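Long-range contacts in EDD domain protein, DegV family (Ruminococcus gnavus, PDB 3JR7), which is of unknown function but belongs to the DegV family, whose members are generally assigned a role in lipid binding: residues C29-P34 with S138-E143; A250-N255 with V279-I284. One frame throughout, in Å; residues are numbered along the deposited sequence.

Contact 1 (C29-P34 with S138-E143); sequences CGEFTP and SASVGE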
ATOM      1  N   CYS A  29      -5.512   3.518   0.020  1.00 21.67           N
ATOM      2  CA  CYS A  29      -4.188   3.384   0.637  1.00 21.27           C
ATOM      3  C   CYS A  29      -3.104   3.281  -0.426  1.00 20.62           C
ATOM      4  O   CYS A  29      -2.011   3.851  -0.280  1.00 21.09           O
ATOM      5  CB  CYS A  29      -4.147   2.199   1.606  1.00 21.06           C
ATOM      6  SG  CYS A  29      -2.602   2.149   2.521  1.00 21.12           S
ATOM      7  N   GLY A  30      -3.422   2.612  -1.523  1.00 20.14           N
ATOM      8  CA  GLY A  30      -2.465   2.394  -2.575  1.00 21.06           C
ATOM      9  C   GLY A  30      -2.266   3.633  -3.401  1.00 22.23           C
ATOM     10  O   GLY A  30      -3.210   4.039  -4.094  1.00 21.25           O
ATOM     11  N   GLU A  31      -1.051   4.204  -3.384  1.00 22.27           N
ATOM     12  CA  GLU A  31      -0.804   5.469  -4.084  1.00 23.64           C
ATOM     13  C   GLU A  31      -0.823   5.282  -5.593  1.00 23.94           C
ATOM     14  O   GLU A  31      -0.459   4.241  -6.051  1.00 23.70           O
ATOM     15  CB  GLU A  31       0.567   6.075  -3.681  1.00 23.78           C
ATOM     16  CG  GLU A  31       0.713   6.571  -2.263  1.00 23.68           C
ATOM     17  CD  GLU A  31       0.805   5.481  -1.218  1.00 23.76           C
ATOM     18  OE1 GLU A  31       1.139   4.307  -1.565  1.00 23.55           O
ATOM     19  OE2 GLU A  31       0.565   5.817  -0.037  1.00 24.60           O
ATOM     20  N   PHE A  32      -1.259   6.286  -6.365  1.00 25.22           N
ATOM     21  CA  PHE A  32      -1.069   6.299  -7.838  1.00 25.79           C
ATOM     22  C   PHE A  32       0.025   7.264  -8.218  1.00 27.08           C
ATOM     23  O   PHE A  32       0.051   8.373  -7.705  1.00 25.58           O
ATOM     24  CB  PHE A  32      -2.324   6.748  -8.609  1.00 25.75           C
ATOM     25  CG  PHE A  32      -3.480   5.765  -8.568  1.00 25.63           C
ATOM     26  CD1 PHE A  32      -3.341   4.479  -8.039  1.00 25.84           C
ATOM     27  CD2 PHE A  32      -4.715   6.150  -9.062  1.00 25.58           C
ATOM     28  CE1 PHE A  32      -4.428   3.616  -8.000  1.00 27.97           C
ATOM     29  CE2 PHE A  32      -5.770   5.309  -9.049  1.00 26.62           C
ATOM     30  CZ  PHE A  32      -5.639   4.017  -8.497  1.00 28.02           C
ATOM     31  N   THR A  33       0.892   6.865  -9.137  1.00 29.36           N
ATOM     32  CA  THR A  33       1.831   7.782  -9.743  1.00 31.31           C
ATOM     33  C   THR A  33       1.091   8.689 -10.731  1.00 33.15           C
ATOM     34  O   THR A  33      -0.042   8.398 -11.106  1.00 32.04           O
ATOM     35  CB  THR A  33       2.920   7.047 -10.517  1.00 31.46           C
ATOM     36  OG1 THR A  33       2.320   6.222 -11.533  1.00 32.38           O
ATOM     37  CG2 THR A  33       3.765   6.214  -9.585  1.00 31.61           C
ATOM     38  N   PRO A  34       1.735   9.798 -11.160  1.00 35.79           N
ATOM     39  CA  PRO A  34       1.118  10.675 -12.178  1.00 36.52           C
ATOM     40  C   PRO A  34       0.688   9.896 -13.413  1.00 36.42           C
ATOM     41  O   PRO A  34      -0.406  10.076 -13.938  1.00 36.56           O
ATOM     42  CB  PRO A  34       2.256  11.642 -12.550  1.00 37.55           C
ATOM     43  CG  PRO A  34       3.125  11.711 -11.323  1.00 37.56           C
ATOM     44  CD  PRO A  34       3.036  10.317 -10.685  1.00 36.41           C
ATOM     45  N   SER A 138      -0.016  -6.349   2.150  1.00 18.98           N
ATOM     46  CA  SER A 138       0.834  -5.198   2.176  1.00 18.98           C
ATOM     47  C   SER A 138      -0.030  -3.941   2.354  1.00 19.37           C
ATOM     48  O   SER A 138      -1.153  -4.031   2.846  1.00 18.96           O
ATOM     49  CB  SER A 138       1.718  -5.155   0.895  1.00 20.29           C
ATOM     50  OG  SER A 138       2.687  -4.056   0.884  1.00 19.98           O
ATOM     51  N   ALA A 139       0.510  -2.782   1.959  1.00 19.43           N
ATOM     52  CA  ALA A 139      -0.140  -1.491   2.106  1.00 18.37           C
ATOM     53  C   ALA A 139       0.585  -0.554   1.163  1.00 18.22           C
ATOM     54  O   ALA A 139       1.675  -0.865   0.660  1.00 18.28           O
ATOM     55  CB  ALA A 139       0.000  -0.971   3.545  1.00 17.69           C
ATOM     56  N   SER A 140      -0.006   0.605   0.928  1.00 19.04           N
ATOM     57  CA  SER A 140       0.678   1.742   0.315  1.00 19.09           C
ATOM     58  C   SER A 140       1.211   1.302  -1.042  1.00 19.05           C
ATOM     59  O   SER A 140       0.464   0.709  -1.831  1.00 20.00           O
ATOM     60  CB  SER A 140       1.772   2.275   1.272  1.00 19.83           C
ATOM     61  OG  SER A 140       2.586   3.316   0.690  1.00 20.59           O
ATOM     62  N   VAL A 141       2.487   1.512  -1.289  1.00 18.53           N
ATOM     63  CA  VAL A 141       3.109   1.215  -2.572  1.00 19.21           C
ATOM     64  C   VAL A 141       3.206  -0.287  -2.897  1.00 19.77           C
ATOM     65  O   VAL A 141       3.408  -0.669  -4.065  1.00 19.94           O
ATOM     66  CB  VAL A 141       4.505   1.912  -2.788  1.00 19.46           C
ATOM     67  CG1 VAL A 141       4.319   3.416  -3.104  1.00 18.46           C
ATOM     68  CG2 VAL A 141       5.445   1.656  -1.619  1.00 19.73           C
ATOM     69  N   GLY A 142       3.028  -1.139  -1.896  1.00 19.74           N
ATOM     70  CA  GLY A 142       2.817  -2.583  -2.179  1.00 20.66           C
ATOM     71  C   GLY A 142       1.595  -2.755  -3.105  1.00 19.91           C
ATOM     72  O   GLY A 142       1.636  -3.492  -4.082  1.00 19.00           O
ATOM     73  N   GLU A 143       0.512  -2.031  -2.809  1.00 20.61           N
ATOM     74  CA  GLU A 143      -0.708  -2.084  -3.656  1.00 18.74           C
ATOM     75  C   GLU A 143      -0.437  -1.487  -5.037  1.00 19.11           C
ATOM     76  O   GLU A 143      -0.881  -2.012  -6.079  1.00 19.06           O
ATOM     77  CB  GLU A 143      -1.838  -1.337  -2.973  1.00 18.50           C
ATOM     78  CG  GLU A 143      -2.273  -1.968  -1.636  1.00 20.59           C
ATOM     79  CD  GLU A 143      -3.314  -1.139  -0.906  1.00 20.44           C
ATOM     80  OE1 GLU A 143      -4.366  -0.849  -1.493  1.00 21.56           O
ATOM     81  OE2 GLU A 143      -3.063  -0.772   0.260  1.00 20.72           O
TER

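Contact 2 (A250-N255 with V279-I284); sequences AIAHCN and VDTSGI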
ATOM      1  N   ALA A 250       9.646   0.472  -5.199  1.00 21.58           N
ATOM      2  CA  ALA A 250       8.826   1.615  -4.880  1.00 21.33           C
ATOM      3  C   ALA A 250       9.128   2.105  -3.502  1.00 21.19           C
ATOM      4  O   ALA A 250       9.348   1.318  -2.562  1.00 21.12           O
ATOM      5  CB  ALA A 250       7.303   1.293  -5.030  1.00 20.30           C
ATOM      6  N   ILE A 251       9.123   3.428  -3.375  1.00 21.85           N
ATOM      7  CA  ILE A 251       9.320   4.101  -2.097  1.00 22.21           C
ATOM      8  C   ILE A 251       8.218   5.137  -1.861  1.00 21.87           C
ATOM      9  O   ILE A 251       7.996   6.004  -2.686  1.00 21.80           O
ATOM     10  CB  ILE A 251      10.688   4.801  -2.026  1.00 22.35           C
ATOM     11  CG1 ILE A 251      11.822   3.804  -2.207  1.00 23.32           C
ATOM     12  CG2 ILE A 251      10.877   5.523  -0.693  1.00 21.05           C
ATOM     13  CD1 ILE A 251      13.105   4.443  -2.668  1.00 22.96           C
ATOM     14  N   ALA A 252       7.515   5.044  -0.747  1.00 21.31           N
ATOM     15  CA  ALA A 252       6.596   6.082  -0.363  1.00 21.30           C
ATOM     16  C   ALA A 252       7.150   6.772   0.860  1.00 21.63           C
ATOM     17  O   ALA A 252       7.739   6.125   1.739  1.00 22.40           O
ATOM     18  CB  ALA A 252       5.207   5.510  -0.072  1.00 21.93           C
ATOM     19  N   HIS A 253       6.964   8.089   0.918  1.00 21.79           N
ATOM     20  CA  HIS A 253       7.441   8.894   2.037  1.00 22.14           C
ATOM     21  C   HIS A 253       6.347   9.835   2.469  1.00 22.70           C
ATOM     22  O   HIS A 253       5.502  10.241   1.653  1.00 22.77           O
ATOM     23  CB  HIS A 253       8.702   9.680   1.651  1.00 22.80           C
ATOM     24  CG  HIS A 253       8.416  10.854   0.776  1.00 22.53           C
ATOM     25  ND1 HIS A 253       8.328  10.765  -0.594  1.00 25.18           N
ATOM     26  CD2 HIS A 253       8.143  12.139   1.087  1.00 19.68           C
ATOM     27  CE1 HIS A 253       8.046  11.960  -1.093  1.00 22.41           C
ATOM     28  NE2 HIS A 253       7.914  12.805  -0.095  1.00 23.63           N
ATOM     29  N   CYS A 254       6.319  10.117   3.767  1.00 22.47           N
ATOM     30  CA  CYS A 254       5.378  11.074   4.314  1.00 23.78           C
ATOM     31  C   CYS A 254       6.124  12.355   4.705  1.00 23.99           C
ATOM     32  O   CYS A 254       6.688  12.422   5.791  1.00 23.73           O
ATOM     33  CB  CYS A 254       4.699  10.496   5.552  1.00 23.01           C
ATOM     34  SG  CYS A 254       3.415  11.595   6.204  1.00 26.11           S
ATOM     35  N   ASN A 255       6.100  13.341   3.806  1.00 25.06           N
ATOM     36  CA  ASN A 255       6.688  14.680   4.054  1.00 25.43           C
ATOM     37  C   ASN A 255       8.209  14.600   4.335  1.00 25.91           C
ATOM     38  O   ASN A 255       8.729  15.277   5.232  1.00 24.19           O
ATOM     39  CB  ASN A 255       5.970  15.337   5.225  1.00 25.79           C
ATOM     40  CG  ASN A 255       6.339  16.818   5.404  1.00 26.95           C
ATOM     41  OD1 ASN A 255       6.490  17.552   4.423  1.00 26.90           O
ATOM     42  ND2 ASN A 255       6.481  17.247   6.653  1.00 25.53           N
ATOM     43  N   VAL A 279       6.935   8.123  -4.261  1.00 23.45           N
ATOM     44  CA  VAL A 279       5.632   8.801  -4.177  1.00 23.50           C
ATOM     45  C   VAL A 279       5.367   9.330  -2.798  1.00 23.63           C
ATOM     46  O   VAL A 279       5.903   8.811  -1.805  1.00 22.77           O
ATOM     47  CB  VAL A 279       4.430   7.888  -4.501  1.00 23.58           C
ATOM     48  CG1 VAL A 279       4.408   7.615  -5.908  1.00 25.02           C
ATOM     49  CG2 VAL A 279       4.447   6.575  -3.622  1.00 21.19           C
ATOM     50  N   ASP A 280       4.505  10.344  -2.747  1.00 23.64           N
ATOM     51  CA  ASP A 280       3.975  10.865  -1.507  1.00 24.71           C
ATOM     52  C   ASP A 280       2.940   9.913  -0.995  1.00 24.41           C
ATOM     53  O   ASP A 280       2.159   9.363  -1.772  1.00 25.51           O
ATOM     54  CB  ASP A 280       3.330  12.238  -1.691  1.00 25.08           C
ATOM     55  CG  ASP A 280       4.356  13.302  -2.061  1.00 26.56           C
ATOM     56  OD1 ASP A 280       5.100  13.706  -1.172  1.00 25.15           O
ATOM     57  OD2 ASP A 280       4.460  13.641  -3.245  1.00 29.92           O
ATOM     58  N   THR A 281       2.921   9.736   0.309  1.00 23.30           N
ATOM     59  CA  THR A 281       1.946   8.839   0.921  1.00 23.60           C
ATOM     60  C   THR A 281       0.478   9.310   0.720  1.00 23.48           C
ATOM     61  O   THR A 281       0.159  10.505   0.779  1.00 23.46           O
ATOM     62  CB  THR A 281       2.181   8.685   2.407  1.00 23.28           C
ATOM     63  OG1 THR A 281       2.414   9.966   2.990  1.00 23.43           O
ATOM     64  CG2 THR A 281       3.365   7.769   2.700  1.00 23.44           C
ATOM     65  N   SER A 282      -0.407   8.348   0.505  1.00 22.72           N
ATOM     66  CA  SER A 282      -1.866   8.587   0.425  1.00 22.86           C
ATOM     67  C   SER A 282      -2.397   9.009   1.801  1.00 22.50           C
ATOM     68  O   SER A 282      -1.667   8.996   2.783  1.00 23.02           O
ATOM     69  CB  SER A 282      -2.563   7.287   0.041  1.00 21.74           C
ATOM     70  OG  SER A 282      -2.471   6.355   1.156  1.00 20.93           O
ATOM     71  N   GLY A 283      -3.675   9.369   1.883  1.00 22.74           N
ATOM     72  CA  GLY A 283      -4.306   9.704   3.164  1.00 21.77           C
ATOM     73  C   GLY A 283      -4.164   8.602   4.200  1.00 21.99           C
ATOM     74  O   GLY A 283      -3.727   8.842   5.341  1.00 20.37           O
ATOM     75  N   ILE A 284      -4.552   7.368   3.834  1.00 20.88           N
ATOM     76  CA  ILE A 284      -4.430   6.274   4.821  1.00 19.85           C
ATOM     77  C   ILE A 284      -2.953   6.008   5.173  1.00 19.77           C
ATOM     78  O   ILE A 284      -2.614   5.823   6.338  1.00 20.11           O
ATOM     79  CB  ILE A 284      -5.107   5.009   4.302  1.00 19.62           C
ATOM     80  CG1 ILE A 284      -6.622   5.262   4.179  1.00 20.43           C
ATOM     81  CG2 ILE A 284      -4.823   3.809   5.225  1.00 18.84           C
ATOM     82  CD1 ILE A 284      -7.349   5.490   5.514  1.00 20.08           C
TER
HETATM   83  O   HOH W   1       4.724  12.960   1.215  1.00 27.37           O

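Contact 1 (C29-P34 with S138-E143)
Glu31 bends at its second torsion (chi2 73°), folding the carboxylate back onto Ser140, whose hydroxyl is swung away from its own backbone N (chi1 174°) to meet it. The Ser140 OG to Glu31 OE1 hydrogen bond is 2.9 Å long; it uses the syn side of the oxygen and comes in 30° out of the carboxylate plane. Glu31 OE1 also lies 3.6 Å from Val141 CG1, so a methyl of the first helical turn flanks this buried acid. The other oxygen, OE2, is bonded to Ser282 N and Ser285 OG, so both carboxylate oxygens of Glu31 are engaged. With the N-terminal ends of helices 141-155 and 283-289 both close by, the charged form is likely to be favoured. One residue before Gly30, Cys29 directs SG at the backbone of Ser140: Ser140 N reaches Cys29 SG in a weak hydrogen bond of 3.4 Å. The backbones also meet in two CA-H...O contacts, Gly30 CA to Ser140 O and Ser140 CA to Cys29 O, each 3.5 Å. Glu143, an extended chain, lies along this glycine, with Glu143 CB 3.8 Å from Gly30 CA, while Glu143 OE2 comes within 3.4 Å of Cys29 CB. Leu104 packs against Cys29, Ala139 and Glu143. The arrangement docks the loop after strand 22-27 onto the N-terminal end of helix 141-155, at the heart of the DegV fold, beside the pocket in which Ser138 and Ala139 help to line the site of a bound polyether.

Contact 2 (A250-N255 with V279-I284)
Ala252 and His253 pair in parallel with Val279 and Asp280 on neighbouring strands, stitched by Val279 N to Ile251 O (2.8 Å) and His253 N to Val279 O (3.0 Å), with Thr281 N to His253 O (3.0 Å) just past the strand end. This is the strand pair of a beta-alpha-beta unit, with helix 257-270 as the connection. On one face of the sheet, His253 takes a chi1 of 75°, placing CG between its backbone N and carbonyl carbon and the ring over Asp280 CA. Ring and carboxylate lie side by side, their planes 60° apart; His253 NE2 comes within 3.1 Å of Asp280 OD1, but the angle is too poor for a hydrogen bond. With an alanine at His253 the imidazole beside the Asp280 carboxylate is gone, and a gap over Asp280 CA is likely to open. A water accepts a bond from Asn255 N and sits close to the same carboxylate. On the face of Ala252 and Val279, Ala252 CB packs 3.8 Å from Val279 CG2, and Val141 of helix 141-155 touches both residues. Where the strands end, Thr281, whose hydroxyl is bonded to Thr286 OG1, lays its methyl against the partner strand, Thr281 CG2 standing 4.0 Å from Ala252 CB.

In the fold
Both contacts are largely buried and their centres lie about 8 Å apart, contact 1 nearer the middle of the chain; contact 2 reaches the surface at Asp280. They meet directly: Ser282 OG is probably hydrogen-bonded to Cys29 O, and Val141 CG1 packs on Val279 CG2 at 3.2 Å. Residues 29-34 and 138-143 thus lie on the sheet face bearing Ala252 and Val279, one from each strand of contact 2, and against the start of helix 283-289. Their chemistry differs with place: contact 1 joins a loop to a helix start mainly through a buried carboxylate and hydroxyl, whereas contact 2 joins two strands by regular backbone bonds.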